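Local coordinates for protein tyrosinase (PDB 6JUD) that probably oxidises L-tyrosine and L-dopa to L-dopaquinone with molecular oxygen at a pair of copper ions, a step in melanin biosynthesis, at residues B[28-33]-B[171-176]. The protein carries 2 engineered substitutions. Numbering follows the deposited sequence.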
ATOM      1  N   ASP B  28     -13.618  16.234  -8.658  1.00 17.85           N
ATOM      2  CA  ASP B  28     -14.314  17.506  -8.475  1.00 18.30           C
ATOM      3  C   ASP B  28     -15.582  17.327  -7.641  1.00 16.74           C
ATOM      4  O   ASP B  28     -15.873  18.154  -6.772  1.00 19.30           O
ATOM      5  CB  ASP B  28     -14.684  18.137  -9.810  1.00 25.17           C
ATOM      6  CG  ASP B  28     -13.475  18.493 -10.652  1.00 27.31           C
ATOM      7  OD1 ASP B  28     -12.417  18.842 -10.095  1.00 39.00           O
ATOM      8  OD2 ASP B  28     -13.596  18.422 -11.890  1.00 35.34           O
ATOM      9  N   TRP B  29     -16.296  16.252  -7.930  1.00 17.78           N
ATOM     10  CA  TRP B  29     -17.546  15.928  -7.233  1.00 19.47           C
ATOM     11  C   TRP B  29     -17.277  15.703  -5.751  1.00 18.20           C
ATOM     12  O   TRP B  29     -18.051  16.117  -4.886  1.00 20.59           O
ATOM     13  CB  TRP B  29     -18.171  14.698  -7.887  1.00 17.81           C
ATOM     14  CG  TRP B  29     -19.388  14.109  -7.250  1.00 20.69           C
ATOM     15  CD1 TRP B  29     -20.679  14.551  -7.374  1.00 17.35           C
ATOM     16  CD2 TRP B  29     -19.448  12.960  -6.394  1.00 19.92           C
ATOM     17  NE1 TRP B  29     -21.535  13.757  -6.649  1.00 18.95           N
ATOM     18  CE2 TRP B  29     -20.797  12.773  -6.037  1.00 19.30           C
ATOM     19  CE3 TRP B  29     -18.480  12.080  -5.896  1.00 17.81           C
ATOM     20  CZ2 TRP B  29     -21.213  11.738  -5.201  1.00 18.92           C
ATOM     21  CZ3 TRP B  29     -18.895  11.054  -5.069  1.00 19.87           C
ATOM     22  CH2 TRP B  29     -20.247  10.887  -4.730  1.00 19.34           C
ATOM     23  N   TYR B  30     -16.165  15.019  -5.471  1.00 15.81           N
ATOM     24  CA  TYR B  30     -15.828  14.736  -4.078  1.00 15.51           C
ATOM     25  C   TYR B  30     -15.392  16.017  -3.379  1.00 15.86           C
ATOM     26  O   TYR B  30     -15.802  16.336  -2.261  1.00 19.47           O
ATOM     27  CB  TYR B  30     -14.743  13.648  -3.972  1.00 14.98           C
ATOM     28  CG  TYR B  30     -14.427  13.426  -2.497  1.00 15.86           C
ATOM     29  CD1 TYR B  30     -15.392  12.861  -1.669  1.00 18.97           C
ATOM     30  CD2 TYR B  30     -13.218  13.821  -1.940  1.00 16.88           C
ATOM     31  CE1 TYR B  30     -15.145  12.660  -0.321  1.00 20.81           C
ATOM     32  CE2 TYR B  30     -12.971  13.627  -0.593  1.00 18.87           C
ATOM     33  CZ  TYR B  30     -13.931  13.048   0.209  1.00 21.88           C
ATOM     34  OH  TYR B  30     -13.679  12.864   1.553  1.00 26.03           O
ATOM     35  N   LEU B  31     -14.536  16.772  -4.064  1.00 17.83           N
ATOM     36  CA  LEU B  31     -14.000  17.976  -3.445  1.00 19.41           C
ATOM     37  C   LEU B  31     -15.089  18.983  -3.128  1.00 24.67           C
ATOM     38  O   LEU B  31     -14.946  19.732  -2.154  1.00 29.75           O
ATOM     39  CB  LEU B  31     -12.921  18.604  -4.334  1.00 21.44           C
ATOM     40  CG  LEU B  31     -11.582  17.857  -4.303  1.00 20.37           C
ATOM     41  CD1 LEU B  31     -10.710  18.239  -5.484  1.00 21.15           C
ATOM     42  CD2 LEU B  31     -10.866  18.102  -2.974  1.00 27.54           C
ATOM     43  N   GLU B  32     -16.185  19.016  -3.893  1.00 28.83           N
ATOM     44  CA  GLU B  32     -17.214  20.012  -3.552  1.00 32.73           C
ATOM     45  C   GLU B  32     -18.104  19.468  -2.442  1.00 37.29           C
ATOM     46  O   GLU B  32     -19.051  20.106  -1.986  1.00 45.36           O
ATOM     47  CB  GLU B  32     -18.027  20.478  -4.742  1.00 37.81           C
ATOM     48  CG  GLU B  32     -18.674  19.461  -5.658  1.00 42.57           C
ATOM     49  CD  GLU B  32     -18.961  20.067  -7.026  1.00 44.79           C
ATOM     50  OE1 GLU B  32     -18.748  21.295  -7.157  1.00 60.32           O
ATOM     51  OE2 GLU B  32     -19.385  19.348  -7.951  1.00 46.38           O
ATOM     52  N   GLN B  33     -17.759  18.267  -1.964  1.00 38.56           N
ATOM     53  CA  GLN B  33     -18.528  17.714  -0.856  1.00 37.97           C
ATOM     54  C   GLN B  33     -17.685  17.423   0.382  1.00 38.12           C
ATOM     55  O   GLN B  33     -18.303  17.409   1.457  1.00 38.81           O
ATOM     56  CB  GLN B  33     -19.261  16.441  -1.294  1.00 36.91           C
ATOM     57  CG  GLN B  33     -20.405  16.781  -2.251  1.00 33.80           C
ATOM     58  CD  GLN B  33     -21.124  15.492  -2.617  1.00 32.95           C
ATOM     59  OE1 GLN B  33     -22.180  15.191  -2.072  1.00 24.76           O
ATOM     60  NE2 GLN B  33     -20.492  14.743  -3.506  1.00 27.09           N
ATOM     61  N   PRO B 171      -8.452   8.408  -8.233  1.00 12.60           N
ATOM     62  CA  PRO B 171      -9.331   9.371  -7.549  1.00 14.38           C
ATOM     63  C   PRO B 171      -9.068   9.407  -6.049  1.00 14.90           C
ATOM     64  O   PRO B 171      -8.805   8.404  -5.391  1.00 14.56           O
ATOM     65  CB  PRO B 171     -10.729   8.800  -7.782  1.00 16.31           C
ATOM     66  CG  PRO B 171     -10.590   7.955  -9.000  1.00 14.71           C
ATOM     67  CD  PRO B 171      -9.207   7.368  -8.948  1.00 13.05           C
ATOM     68  N   ILE B 172      -9.190  10.596  -5.461  1.00 14.47           N
ATOM     69  CA  ILE B 172      -9.093  10.725  -4.017  1.00 15.24           C
ATOM     70  C   ILE B 172      -9.916   9.685  -3.269  1.00 15.39           C
ATOM     71  O   ILE B 172      -9.422   9.016  -2.359  1.00 14.01           O
ATOM     72  CB  ILE B 172      -9.565  12.130  -3.594  1.00 14.46           C
ATOM     73  CG1 ILE B 172      -8.727  13.264  -4.176  1.00 14.72           C
ATOM     74  CG2 ILE B 172      -9.598  12.213  -2.070  1.00 16.33           C
ATOM     75  CD1 ILE B 172      -9.373  14.632  -4.127  1.00 17.03           C
ATOM     76  N   LEU B 173     -11.187   9.555  -3.633  1.00 16.46           N
ATOM     77  CA  LEU B 173     -12.091   8.644  -2.946  1.00 15.69           C
ATOM     78  C   LEU B 173     -11.649   7.187  -3.020  1.00 16.15           C
ATOM     79  O   LEU B 173     -11.905   6.423  -2.088  1.00 19.77           O
ATOM     80  CB  LEU B 173     -13.493   8.725  -3.550  1.00 16.39           C
ATOM     81  CG  LEU B 173     -14.538   9.491  -2.762  1.00 22.03           C
ATOM     82  CD1 LEU B 173     -15.862   9.439  -3.522  1.00 20.88           C
ATOM     83  CD2 LEU B 173     -14.677   8.937  -1.350  1.00 20.68           C
ATOM     84  N   VAL B 174     -11.030   6.802  -4.136  1.00 16.11           N
ATOM     85  CA  VAL B 174     -10.592   5.405  -4.280  1.00 17.30           C
ATOM     86  C   VAL B 174      -9.481   5.090  -3.298  1.00 14.63           C
ATOM     87  O   VAL B 174      -9.245   3.928  -2.946  1.00 18.35           O
ATOM     88  CB  VAL B 174     -10.199   5.149  -5.748  1.00 19.24           C
ATOM     89  CG1 VAL B 174      -9.379   3.896  -5.943  1.00 22.20           C
ATOM     90  CG2 VAL B 174     -11.472   5.079  -6.597  1.00 17.99           C
ATOM     91  N   THR B 175      -8.786   6.125  -2.799  1.00 13.28           N
ATOM     92  CA  THR B 175      -7.664   5.894  -1.902  1.00 12.72           C
ATOM     93  C   THR B 175      -7.993   6.051  -0.424  1.00 11.90           C
ATOM     94  O   THR B 175      -7.097   6.005   0.428  1.00 16.18           O
ATOM     95  CB  THR B 175      -6.489   6.840  -2.253  1.00 11.83           C
ATOM     96  OG1 THR B 175      -6.819   8.191  -1.912  1.00 14.81           O
ATOM     97  CG2 THR B 175      -6.203   6.775  -3.747  1.00 16.05           C
ATOM     98  N   MET B 176      -9.262   6.221  -0.083  1.00 12.93           N
ATOM     99  CA  MET B 176      -9.735   6.376   1.289  1.00 13.53           C
ATOM    100  C   MET B 176     -10.416   5.119   1.802  1.00 12.63           C
ATOM    101  O   MET B 176     -11.473   4.735   1.301  1.00 14.81           O
ATOM    102  CB  MET B 176     -10.735   7.542   1.342  1.00 13.58           C
ATOM    103  CG  MET B 176     -10.106   8.904   1.070  1.00 15.22           C
ATOM    104  SD  MET B 176     -11.357  10.169   0.744  1.00 18.97           S
ATOM    105  CE  MET B 176     -12.484   9.877   2.110  1.00 23.25           C
TER
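A Met-aromatic contact and a CH-pi contact on one tyrosine, Y30, join the short N-terminal helix 26-31 to a 3-10 turn of the central tyrosinase domain at the subunit interface. A fully extended first torsion (chi1 179°) carries the Y30 ring off the last turn of the helix toward 171-176. L173 CG makes an off-centre CH-pi contact, 4.1 Å from the centroid of the Y30 ring and 29° off its normal, and comes closest at Y30 CD1. The M176 side chain runs against that of Y30: its SD sits obliquely, on the same side of the ring as L173 CG and 4.6 Å from the centroid of Y30, and a bend at chi3 brings M176 CE to 3.3 Å from Y30 OH. The I172 side chain crosses that of Y30 at about a right angle, its CG2 3.9 Å from Y30 CE2, while its other branch ends in CD1, 3.9 Å from L31 CG. L173 CD1 also meets the rim of the W29 indole, 3.8 Å from CZ3 and in the ring plane. One indole face carries the Q33 amide, whose NE2 donates nearly straight (167°) to W29 O from above the carbonyl plane. In the turn, T175 N and T175 OG1 both bond to I172 O from the same face. Across the two segments the packing is mostly apolar; the Y30 hydroxyl is hydrogen-bonded to D249 of the second subunit, whose N247 packs on L31 and I172. D27 of helix 26-31 also takes the I172 amide, and L43 of helix 41-55 packs against W29, Y30 and L173, with strand 178-182 following the turn.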